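Local coordinates for CARDB domain-containing protein (Pyrococcus furiosus, PDB 3IDU) that is of unknown function but binds two manganese ions through its CARDB domain, an all-beta piece of a larger archaeal protein, at residues 14-19 against 103-108; 19-24 against 92-97; 39-44 against 76-81; 53-58 against 97-102. One frame throughout, in Å; residues are numbered along the deposited sequence.

Contact 1: 14-19 against 103-108. With MN (manganese (II) ion), chain C; MN (manganese (II) ion), chain D.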
# COMPACT_ATOMS: atom_id res chain seq x y z
N PHE A 14 -18.39 -5.31 -12.41
CA PHE A 14 -17.57 -4.31 -13.07
C PHE A 14 -18.16 -2.92 -12.85
O PHE A 14 -17.73 -1.95 -13.46
CB PHE A 14 -17.50 -4.59 -14.57
CG PHE A 14 -16.68 -5.79 -14.92
CD1 PHE A 14 -15.30 -5.79 -14.73
CD2 PHE A 14 -17.28 -6.94 -15.43
CE1 PHE A 14 -14.53 -6.90 -15.04
CE2 PHE A 14 -16.52 -8.06 -15.75
CZ PHE A 14 -15.14 -8.04 -15.55
N GLU A 15 -19.14 -2.84 -11.96
CA GLU A 15 -19.78 -1.57 -11.68
C GLU A 15 -19.14 -0.77 -10.56
O GLU A 15 -19.61 0.32 -10.23
CB GLU A 15 -21.26 -1.79 -11.38
CG GLU A 15 -22.03 -2.48 -12.50
CD GLU A 15 -21.91 -1.75 -13.82
OE1 GLU A 15 -22.10 -0.51 -13.84
OE2 GLU A 15 -21.64 -2.41 -14.84
N PHE A 16 -18.07 -1.30 -9.96
CA PHE A 16 -17.40 -0.59 -8.87
C PHE A 16 -15.89 -0.76 -8.86
O PHE A 16 -15.37 -1.79 -9.28
CB PHE A 16 -17.86 -1.10 -7.49
CG PHE A 16 -19.33 -0.99 -7.26
CD1 PHE A 16 -20.18 -2.02 -7.64
CD2 PHE A 16 -19.86 0.11 -6.61
CE1 PHE A 16 -21.54 -1.95 -7.39
CE2 PHE A 16 -21.22 0.20 -6.35
CZ PHE A 16 -22.07 -0.83 -6.74
N PRO A 17 -15.17 0.26 -8.37
CA PRO A 17 -13.72 0.08 -8.34
C PRO A 17 -13.46 -0.68 -7.04
O PRO A 17 -14.38 -0.91 -6.26
CB PRO A 17 -13.20 1.52 -8.30
CG PRO A 17 -14.26 2.24 -7.52
CD PRO A 17 -15.55 1.65 -8.07
N ASP A 18 -12.22 -1.12 -6.83
CA ASP A 18 -11.86 -1.76 -5.57
C ASP A 18 -10.38 -1.57 -5.38
O ASP A 18 -9.55 -2.25 -5.99
CB ASP A 18 -12.19 -3.26 -5.50
CG ASP A 18 -11.91 -3.83 -4.11
OD1 ASP A 18 -11.57 -3.02 -3.22
OD2 ASP A 18 -12.02 -5.05 -3.90
N LEU A 19 -10.05 -0.63 -4.52
CA LEU A 19 -8.68 -0.30 -4.22
C LEU A 19 -8.09 -1.24 -3.18
O LEU A 19 -8.75 -1.60 -2.21
CB LEU A 19 -8.62 1.13 -3.70
CG LEU A 19 -9.14 2.16 -4.70
CD1 LEU A 19 -9.42 3.48 -4.00
CD2 LEU A 19 -8.10 2.35 -5.80
N VAL A 103 -16.43 4.80 -3.27
CA VAL A 103 -17.27 3.63 -2.97
C VAL A 103 -16.68 2.45 -3.74
O VAL A 103 -16.58 2.50 -4.96
CB VAL A 103 -18.73 3.86 -3.41
CG1 VAL A 103 -19.54 2.57 -3.24
CG2 VAL A 103 -19.34 4.97 -2.57
N GLU A 104 -16.30 1.40 -3.01
CA GLU A 104 -15.69 0.23 -3.63
C GLU A 104 -16.42 -1.06 -3.30
O GLU A 104 -17.32 -1.09 -2.46
CB GLU A 104 -14.25 0.05 -3.15
CG GLU A 104 -13.36 1.27 -3.21
CD GLU A 104 -12.21 1.15 -2.22
OE1 GLU A 104 -11.54 0.10 -2.20
OE2 GLU A 104 -11.97 2.11 -1.46
N LEU A 105 -15.97 -2.12 -3.95
CA LEU A 105 -16.52 -3.45 -3.73
C LEU A 105 -16.14 -3.93 -2.33
O LEU A 105 -16.82 -4.76 -1.74
CB LEU A 105 -15.94 -4.43 -4.75
CG LEU A 105 -16.15 -4.12 -6.23
CD1 LEU A 105 -15.29 -5.05 -7.07
CD2 LEU A 105 -17.62 -4.27 -6.59
N ASN A 106 -15.04 -3.39 -1.80
CA ASN A 106 -14.57 -3.78 -0.48
C ASN A 106 -13.77 -2.63 0.13
O ASN A 106 -12.86 -2.09 -0.50
CB ASN A 106 -13.68 -5.03 -0.61
CG ASN A 106 -13.27 -5.61 0.73
OD1 ASN A 106 -13.53 -5.04 1.79
ND2 ASN A 106 -12.59 -6.76 0.68
N GLU A 107 -14.14 -2.23 1.35
CA GLU A 107 -13.44 -1.14 2.03
C GLU A 107 -12.52 -1.73 3.10
O GLU A 107 -11.79 -1.00 3.78
CB GLU A 107 -14.44 -0.17 2.69
CG GLU A 107 -15.66 0.21 1.84
CD GLU A 107 -15.32 1.06 0.63
OE1 GLU A 107 -16.24 1.30 -0.20
OE2 GLU A 107 -14.16 1.50 0.50
N ASN A 108 -12.55 -3.05 3.23
CA ASN A 108 -11.75 -3.72 4.25
C ASN A 108 -10.44 -4.33 3.75
O ASN A 108 -9.76 -5.04 4.50
CB ASN A 108 -12.61 -4.78 4.95
CG ASN A 108 -13.91 -4.21 5.50
OD1 ASN A 108 -14.99 -4.45 4.97
ND2 ASN A 108 -13.79 -3.41 6.57
MN MN C . -10.80 -1.84 -1.34
MN MN D . -13.22 3.47 -0.28
O HOH W 1 -11.87 3.49 1.63
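Glu104 meets Asp18 and Leu19 across a manganese ion, in the buried, densely bonded part of the contact. The ion is bound by Asp18 OD1 at 2.3 Å and by Glu104 OE1 at 2.2 Å, with the carbonyl oxygens of Leu19 and Asn106 as further ligands; Asn109 and Asn110 complete the site. Asp18 reaches it with CG anti to the backbone N (chi1 -174°), its carboxylate lying alongside the Asn106 side chain. Glu104 OE1 has a second partner: Leu19 N donates to it over 2.9 Å from above the carboxylate plane, bent to 139° at the hydrogen. The other oxygen, Glu104 OE2, binds the second manganese at 2.2 Å. One carboxylate thus bridges two metals, making a di-metal site where the loop before strand 19-24 meets the loop between strands 88-96 and 111-118. The Leu19 side chain crosses that of Glu104 at about a right angle, its CG 4.0 Å from Glu104 OE1 and its CD1 similarly near OE2, and it also touches Val49 and Thr52 of strand 49-58. With an alanine here the carbonyl ligand and the N-H bond would stay, but losing CG and CD1 would probably open a gap between the carboxylate and that strand. Next to Asp18 in the chain, Pro17 O accepts from Leu105 N at 3.1 Å, and Pro17 CD rests on Val103 O. The Phe16 and Leu105 side is exposed and held by apolar contact without hydrogen bonds, close at one point, Phe16 CB to Leu105 CD2 at 3.3 Å. The same Leu105 CD2 comes obliquely on the Phe16 ring, 3.6 Å from CD1, with Val103 CG1 farther off near CD2.

Contact 2: 19-24 against 92-97. With MN (manganese (II) ion), chain C; MN (manganese (II) ion), chain D.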
# COMPACT_ATOMS: atom_id res chain seq x y z
N LEU A 19 -10.05 -0.63 -4.52
CA LEU A 19 -8.68 -0.30 -4.22
C LEU A 19 -8.09 -1.24 -3.18
O LEU A 19 -8.75 -1.60 -2.21
CB LEU A 19 -8.62 1.13 -3.70
CG LEU A 19 -9.14 2.16 -4.70
CD1 LEU A 19 -9.42 3.48 -4.00
CD2 LEU A 19 -8.10 2.35 -5.80
N THR A 20 -6.84 -1.63 -3.39
CA THR A 20 -6.16 -2.50 -2.45
C THR A 20 -4.69 -2.09 -2.39
O THR A 20 -4.18 -1.45 -3.31
CB THR A 20 -6.26 -3.98 -2.88
OG1 THR A 20 -5.92 -4.82 -1.76
CG2 THR A 20 -5.29 -4.26 -4.01
N VAL A 21 -4.02 -2.46 -1.31
CA VAL A 21 -2.61 -2.12 -1.15
C VAL A 21 -1.82 -3.28 -0.54
O VAL A 21 -2.35 -4.07 0.24
CB VAL A 21 -2.41 -0.89 -0.24
CG1 VAL A 21 -2.91 0.36 -0.93
CG2 VAL A 21 -3.12 -1.10 1.09
N GLU A 22 -0.55 -3.36 -0.91
CA GLU A 22 0.34 -4.39 -0.40
C GLU A 22 1.74 -3.78 -0.34
O GLU A 22 2.13 -3.00 -1.21
CB GLU A 22 0.36 -5.60 -1.34
CG GLU A 22 0.69 -6.91 -0.65
CD GLU A 22 1.15 -7.99 -1.62
OE1 GLU A 22 0.63 -8.05 -2.75
OE2 GLU A 22 2.04 -8.78 -1.24
N ILE A 23 2.49 -4.14 0.70
CA ILE A 23 3.85 -3.63 0.87
C ILE A 23 4.84 -4.76 0.59
O ILE A 23 4.61 -5.90 0.99
CB ILE A 23 4.09 -3.15 2.31
CG1 ILE A 23 3.15 -1.99 2.65
CG2 ILE A 23 5.55 -2.75 2.49
CD1 ILE A 23 2.93 -1.81 4.13
N LYS A 24 5.94 -4.44 -0.09
CA LYS A 24 6.96 -5.44 -0.37
C LYS A 24 8.34 -4.85 -0.13
O LYS A 24 8.62 -3.71 -0.49
CB LYS A 24 6.86 -5.93 -1.82
CG LYS A 24 5.58 -6.69 -2.12
CD LYS A 24 5.68 -7.46 -3.42
CE LYS A 24 4.39 -8.20 -3.70
NZ LYS A 24 4.50 -9.07 -4.90
N ILE A 92 5.09 -1.34 9.49
CA ILE A 92 4.82 -0.44 8.38
C ILE A 92 3.37 -0.66 7.94
O ILE A 92 2.94 -1.79 7.76
CB ILE A 92 5.74 -0.73 7.15
CG1 ILE A 92 7.20 -0.42 7.48
CG2 ILE A 92 5.34 0.17 5.98
CD1 ILE A 92 7.78 -1.24 8.60
N ASN A 93 2.62 0.43 7.81
CA ASN A 93 1.24 0.35 7.37
C ASN A 93 1.11 1.16 6.10
O ASN A 93 1.76 2.19 5.93
CB ASN A 93 0.27 0.92 8.41
CG ASN A 93 -0.02 -0.05 9.55
OD1 ASN A 93 0.29 0.23 10.71
ND2 ASN A 93 -0.62 -1.19 9.22
N ALA A 94 0.27 0.68 5.19
CA ALA A 94 0.02 1.39 3.94
C ALA A 94 -1.49 1.43 3.81
O ALA A 94 -2.17 0.44 4.07
CB ALA A 94 0.65 0.64 2.77
N THR A 95 -2.02 2.58 3.43
CA THR A 95 -3.46 2.71 3.27
C THR A 95 -3.81 3.40 1.97
O THR A 95 -3.04 4.22 1.46
CB THR A 95 -4.09 3.54 4.41
OG1 THR A 95 -3.72 4.91 4.27
CG2 THR A 95 -3.62 3.03 5.77
N VAL A 96 -4.98 3.08 1.43
CA VAL A 96 -5.45 3.72 0.22
C VAL A 96 -6.90 4.13 0.49
O VAL A 96 -7.67 3.38 1.08
CB VAL A 96 -5.31 2.79 -1.01
CG1 VAL A 96 -6.12 1.52 -0.82
CG2 VAL A 96 -5.77 3.53 -2.27
N ASP A 97 -7.24 5.34 0.07
CA ASP A 97 -8.56 5.92 0.30
C ASP A 97 -8.94 5.80 1.77
O ASP A 97 -10.05 5.38 2.11
CB ASP A 97 -9.65 5.28 -0.55
CG ASP A 97 -10.98 6.02 -0.42
OD1 ASP A 97 -10.92 7.25 -0.24
OD2 ASP A 97 -12.05 5.39 -0.52
MN MN C . -10.80 -1.84 -1.34
MN MN D . -13.22 3.47 -0.28
O HOH W 1 -11.87 3.49 1.63
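Apolar contacts between Leu19, Val21 and Ile23 on one strand and Ile92, Ala94 and Val96 on the other carry this buried interface. The two strand segments run nearly antiparallel, at 162°, but their axes come no closer than 6.6 Å and no hydrogen bond joins them: they belong to different sheets of a beta sandwich and meet through side chains, with no backbone pairing. The tightest point is Val21 CG1 against Val96 CG1, 3.4 Å apart, where the two side chains slide past each other in opposite directions; Val96 presents this methyl because CG1 sits between its backbone N and carbonyl carbon (chi1 60°). Val21 CG2 turns instead to the carbonyl of Ala94, 3.5 Å from its O. Replacing Val21 by an alanine would probably open a gap over Val96 and leave the Ala94 carbonyl without its methyl cover. Further along, Ile23 CD1 wedges between Ile92 CG2 and Ala94 CB, at 3.6 Å from each. At the other end Leu19 CB packs on Val96 CG1 at 3.8 Å, while Leu19 CD1 approaches Asp97 CB.

Metal bonds take over at that end. Leu19 O is a ligand of one manganese ion; Asp97 OD2 binds another at 2.3 Å, and Asp97 O accepts from a water that is itself a ligand of this second ion.

Neighbouring strands pack against the same side chains. Strand 35-43 brings Val41 against both Val21 and Val96, strand 111-118 sets Ala112 on Val21 and Phe114 on Ile23, and Val49 and Thr52 of strand 49-58 touch Leu19.

Contact 3: 39-44 against 76-81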
# COMPACT_ATOMS: atom_id res chain seq x y z
N VAL A 39 5.19 -0.13 -2.62
CA VAL A 39 3.79 -0.16 -2.25
C VAL A 39 3.04 -0.48 -3.54
O VAL A 39 3.10 0.28 -4.49
CB VAL A 39 3.32 1.20 -1.70
CG1 VAL A 39 1.83 1.14 -1.38
CG2 VAL A 39 4.11 1.56 -0.44
N HIS A 40 2.39 -1.64 -3.57
CA HIS A 40 1.64 -2.07 -4.74
C HIS A 40 0.17 -1.69 -4.55
O HIS A 40 -0.52 -2.26 -3.70
CB HIS A 40 1.76 -3.59 -4.92
CG HIS A 40 3.14 -4.04 -5.30
ND1 HIS A 40 3.41 -4.72 -6.46
CD2 HIS A 40 4.33 -3.86 -4.68
CE1 HIS A 40 4.71 -4.95 -6.55
NE2 HIS A 40 5.29 -4.44 -5.48
N VAL A 41 -0.30 -0.72 -5.32
CA VAL A 41 -1.68 -0.27 -5.23
C VAL A 41 -2.42 -0.75 -6.47
O VAL A 41 -1.97 -0.53 -7.60
CB VAL A 41 -1.76 1.28 -5.10
CG1 VAL A 41 -1.22 1.94 -6.36
CG2 VAL A 41 -3.19 1.72 -4.84
N LYS A 42 -3.55 -1.42 -6.27
CA LYS A 42 -4.31 -1.94 -7.40
C LYS A 42 -5.78 -1.58 -7.36
O LYS A 42 -6.33 -1.29 -6.30
CB LYS A 42 -4.18 -3.47 -7.43
CG LYS A 42 -2.76 -3.96 -7.16
CD LYS A 42 -2.68 -5.46 -6.92
CE LYS A 42 -2.82 -6.25 -8.21
NZ LYS A 42 -2.51 -7.71 -8.00
N ASN A 43 -6.40 -1.57 -8.54
CA ASN A 43 -7.82 -1.32 -8.65
C ASN A 43 -8.34 -2.61 -9.27
O ASN A 43 -8.16 -2.85 -10.46
CB ASN A 43 -8.14 -0.16 -9.59
CG ASN A 43 -9.63 0.07 -9.75
OD1 ASN A 43 -10.44 -0.60 -9.11
ND2 ASN A 43 -10.00 1.02 -10.60
N LEU A 44 -8.96 -3.45 -8.45
CA LEU A 44 -9.48 -4.72 -8.94
C LEU A 44 -10.81 -4.57 -9.66
O LEU A 44 -11.28 -5.51 -10.31
CB LEU A 44 -9.68 -5.68 -7.76
CG LEU A 44 -8.50 -5.83 -6.80
CD1 LEU A 44 -8.90 -6.70 -5.62
CD2 LEU A 44 -7.31 -6.41 -7.53
N LYS A 76 -0.20 -0.06 -9.78
CA LYS A 76 0.95 0.83 -9.81
C LYS A 76 1.86 0.49 -8.64
O LYS A 76 1.39 0.09 -7.57
CB LYS A 76 0.51 2.30 -9.73
CG LYS A 76 -0.07 2.82 -11.03
CD LYS A 76 -0.46 4.30 -10.95
CE LYS A 76 -0.92 4.80 -12.31
NZ LYS A 76 -1.41 6.20 -12.29
N VAL A 77 3.16 0.63 -8.86
CA VAL A 77 4.15 0.35 -7.84
C VAL A 77 4.75 1.67 -7.39
O VAL A 77 5.39 2.39 -8.17
CB VAL A 77 5.27 -0.57 -8.37
CG1 VAL A 77 6.28 -0.86 -7.25
CG2 VAL A 77 4.67 -1.87 -8.87
N LEU A 78 4.51 2.00 -6.13
CA LEU A 78 5.02 3.23 -5.53
C LEU A 78 6.23 2.83 -4.72
O LEU A 78 6.25 1.77 -4.10
CB LEU A 78 3.96 3.84 -4.62
CG LEU A 78 2.58 4.05 -5.22
CD1 LEU A 78 1.68 4.72 -4.19
CD2 LEU A 78 2.68 4.91 -6.48
N THR A 79 7.26 3.66 -4.73
CA THR A 79 8.46 3.32 -3.98
C THR A 79 8.82 4.37 -2.96
O THR A 79 8.42 5.53 -3.06
CB THR A 79 9.66 3.13 -4.92
OG1 THR A 79 9.92 4.36 -5.60
CG2 THR A 79 9.38 2.03 -5.93
N PHE A 80 9.57 3.95 -1.95
CA PHE A 80 10.04 4.86 -0.92
C PHE A 80 11.24 4.22 -0.24
O PHE A 80 11.27 3.01 -0.01
CB PHE A 80 8.94 5.18 0.10
CG PHE A 80 8.56 4.02 0.99
CD1 PHE A 80 7.56 3.13 0.60
CD2 PHE A 80 9.19 3.83 2.22
CE1 PHE A 80 7.18 2.07 1.43
CE2 PHE A 80 8.83 2.77 3.05
CZ PHE A 80 7.82 1.89 2.65
N ASN A 81 12.24 5.04 0.06
CA ASN A 81 13.44 4.54 0.73
C ASN A 81 13.34 4.86 2.21
O ASN A 81 12.71 5.84 2.61
CB ASN A 81 14.70 5.19 0.16
CG ASN A 81 14.83 4.99 -1.34
OD1 ASN A 81 14.49 3.93 -1.88
ND2 ASN A 81 15.34 6.01 -2.03
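Strands 35-43 and 75-82 are neighbours in the three-stranded antiparallel sheet of the sandwich, and Val39 to Val41 pair side by side with Leu78 to Lys76. Val39 and Leu78 form a hydrogen-bonded pair, with Val39 N to Leu78 O at 2.6 Å and Leu78 N to Val39 O at 2.8 Å, both almost straight at the hydrogen (174° and 175°). Val41 and Lys76 form a second such pair, in which Lys76 N reaches Val41 O at 2.8 Å. Between them lies the non-hydrogen-bonded pair His40 and Val77.

The side chains alternate between the faces of the sheet. On one, Val77 CG2 lies over a face of the His40 ring, 4.1 Å from its centroid, a CH-pi contact displaced toward the ring's rim; His40 ND1 is hydrogen-bonded to Glu75 OE1. On the opposite face, Val39 CG2 meets the edge of the Phe80 ring at CE1, 3.6 Å away. Phe80 is brought there by CG standing between its backbone N and carbonyl carbon (chi1 69°). Val41 CG1 lies beside Lys76 CB at 3.8 Å, while the amine of Lys76 leads off to the carbonyl of Ser69.

The chemistry is therefore divided: straight backbone bonds fix the strand register, the His40 face pairs a polar ring with a methyl, and the Val39 face offers hydrocarbon to Val54 and Val56 of the facing sheet.

Contact 4: 53-58 against 97-102. With MN (manganese (II) ion), chain D.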
# COMPACT_ATOMS: atom_id res chain seq x y z
N LYS A 53 -5.83 8.91 -2.36
CA LYS A 53 -4.61 9.07 -1.60
C LYS A 53 -4.06 7.76 -1.04
O LYS A 53 -4.81 6.90 -0.57
CB LYS A 53 -4.84 10.07 -0.46
CG LYS A 53 -5.26 11.46 -0.93
CD LYS A 53 -5.43 12.42 0.24
CE LYS A 53 -5.81 13.82 -0.23
NZ LYS A 53 -5.99 14.77 0.91
N VAL A 54 -2.75 7.62 -1.11
CA VAL A 54 -2.06 6.46 -0.58
C VAL A 54 -1.12 7.02 0.49
O VAL A 54 -0.49 8.06 0.28
CB VAL A 54 -1.24 5.73 -1.67
CG1 VAL A 54 -0.48 4.55 -1.06
CG2 VAL A 54 -2.17 5.23 -2.77
N ARG A 55 -1.06 6.35 1.63
CA ARG A 55 -0.22 6.79 2.72
C ARG A 55 0.55 5.63 3.32
O ARG A 55 0.06 4.50 3.39
CB ARG A 55 -1.08 7.44 3.82
CG ARG A 55 -1.94 8.63 3.36
CD ARG A 55 -2.75 9.21 4.52
NE ARG A 55 -3.57 10.37 4.18
CZ ARG A 55 -4.74 10.33 3.53
NH1 ARG A 55 -5.25 9.17 3.15
NH2 ARG A 55 -5.41 11.45 3.29
N VAL A 56 1.78 5.92 3.74
CA VAL A 56 2.63 4.92 4.38
C VAL A 56 2.95 5.46 5.77
O VAL A 56 3.31 6.62 5.94
CB VAL A 56 3.94 4.67 3.59
CG1 VAL A 56 4.96 3.97 4.48
CG2 VAL A 56 3.64 3.79 2.39
N TYR A 57 2.80 4.58 6.76
CA TYR A 57 3.05 4.89 8.16
C TYR A 57 4.10 3.94 8.70
O TYR A 57 4.17 2.79 8.28
CB TYR A 57 1.78 4.68 8.99
CG TYR A 57 0.59 5.53 8.63
CD1 TYR A 57 0.37 6.75 9.24
CD2 TYR A 57 -0.33 5.09 7.68
CE1 TYR A 57 -0.74 7.52 8.93
CE2 TYR A 57 -1.45 5.85 7.36
CZ TYR A 57 -1.64 7.07 7.99
OH TYR A 57 -2.75 7.83 7.68
N ILE A 58 4.91 4.44 9.63
CA ILE A 58 5.93 3.62 10.27
C ILE A 58 5.64 3.78 11.76
O ILE A 58 5.76 4.88 12.30
CB ILE A 58 7.34 4.12 9.91
CG1 ILE A 58 7.56 3.93 8.40
CG2 ILE A 58 8.39 3.39 10.73
CD1 ILE A 58 8.90 4.41 7.90
N ASP A 97 -7.24 5.34 0.07
CA ASP A 97 -8.56 5.92 0.30
C ASP A 97 -8.94 5.80 1.77
O ASP A 97 -10.05 5.38 2.11
CB ASP A 97 -9.65 5.28 -0.55
CG ASP A 97 -10.98 6.02 -0.42
OD1 ASP A 97 -10.92 7.25 -0.24
OD2 ASP A 97 -12.05 5.39 -0.52
N GLU A 98 -8.02 6.18 2.64
CA GLU A 98 -8.28 6.10 4.07
C GLU A 98 -9.46 6.97 4.48
O GLU A 98 -10.16 6.65 5.44
CB GLU A 98 -7.03 6.52 4.84
CG GLU A 98 -6.96 5.94 6.23
CD GLU A 98 -5.72 6.39 6.97
OE1 GLU A 98 -4.63 6.40 6.36
OE2 GLU A 98 -5.84 6.72 8.17
N GLU A 99 -9.68 8.07 3.76
CA GLU A 99 -10.79 8.99 4.05
C GLU A 99 -12.10 8.46 3.47
O GLU A 99 -13.15 9.09 3.60
CB GLU A 99 -10.51 10.38 3.48
CG GLU A 99 -10.10 10.37 2.02
CD GLU A 99 -8.60 10.30 1.84
OE1 GLU A 99 -7.93 11.31 2.14
OE2 GLU A 99 -8.08 9.24 1.40
N ASN A 100 -12.00 7.30 2.83
CA ASN A 100 -13.12 6.63 2.19
C ASN A 100 -14.03 7.56 1.41
O ASN A 100 -15.20 7.77 1.74
CB ASN A 100 -13.94 5.83 3.21
CG ASN A 100 -14.99 4.97 2.55
OD1 ASN A 100 -14.80 4.46 1.43
ND2 ASN A 100 -16.12 4.79 3.24
N THR A 101 -13.48 8.12 0.34
CA THR A 101 -14.21 9.01 -0.53
C THR A 101 -14.55 8.28 -1.83
O THR A 101 -15.16 8.84 -2.74
CB THR A 101 -13.39 10.28 -0.85
OG1 THR A 101 -12.11 9.91 -1.35
CG2 THR A 101 -13.21 11.12 0.42
N VAL A 102 -14.16 7.01 -1.91
CA VAL A 102 -14.42 6.18 -3.08
C VAL A 102 -15.23 4.95 -2.70
O VAL A 102 -14.79 4.15 -1.88
CB VAL A 102 -13.11 5.70 -3.74
CG1 VAL A 102 -13.41 4.90 -5.00
CG2 VAL A 102 -12.22 6.89 -4.07
MN MN D . -13.22 3.47 -0.28
O HOH W 2 -5.02 6.65 2.38
O HOH W 1 -11.87 3.49 1.63
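The Arg55 guanidinium and the Tyr57 ring are both met at their edges, by carboxylates of the neighbouring turn. At the guanidinium edge lies the Glu99 carboxylate, its plane turned 37° from that of Arg55, and a water shares this edge with it. Arg55 NH2 donates to Glu99 OE1 at 2.8 Å, nearly straight (173°) and on the syn side of the oxygen, as a salt bridge; the companion bond from Arg55 NH1 to Glu99 OE2 is weak. At the Tyr57 edge, the hydroxyl OH donates in the ring plane to the syn lone pair of Glu98 OE1 over 2.7 Å, an oxygen that is also hydrogen-bonded to Thr95 OG1. Both acids belong to a type I beta turn from Asp97 to Asn100, the start of the metal-binding loop, and Arg55 and Tyr57 both sit on strand 49-58.

Glu98 extends to Tyr57 with CG anti to its backbone N (chi1 -155°), and its CB lies obliquely 3.6 Å from Arg55 NH1. Glu99 is bent rather than extended, and its OE1 also touches Lys53 CD at 3.3 Å, the two side chains crossing at about a right angle. The Lys53 amine stays beyond salt-bridge range.

The backbone joins in as well: Asp97 N donates to Lys53 O at 3.0 Å, and the water at the guanidinium edge links Lys53 O, Glu98 N and, weakly, Arg55 NH1. Asn100 OD1, at the end of the turn, and Val102 O, after it, are ligands of a manganese ion. The Asp97 carboxylate is steadied by the chain it precedes, with Thr101 N reaching the syn lone pair of Asp97 OD1 at 2.8 Å.

In the fold
Contacts 1, 2 and 4 converge on the di-metal site, whereas contact 3 lies away from it, the nearest atom of the Val41 side chain about 9 Å from the nearer manganese. Leu19 is common to contacts 1 and 2, and Asp97 to contacts 2 and 4. Between contacts 1 and 4, Glu104 OE2 and Asp97 OD2 stand 3.4 Å apart as ligands of one ion, which would probably offset their like charges. Contact 3 joins contact 1 through Asp18 O and Leu44 N at 2.8 Å, and contact 2 through Glu22 O and His40 N at 2.7 Å. Across the sandwich, Val39 CG2 of contact 3 meets Val56 CG2 of contact 4 at 3.6 Å.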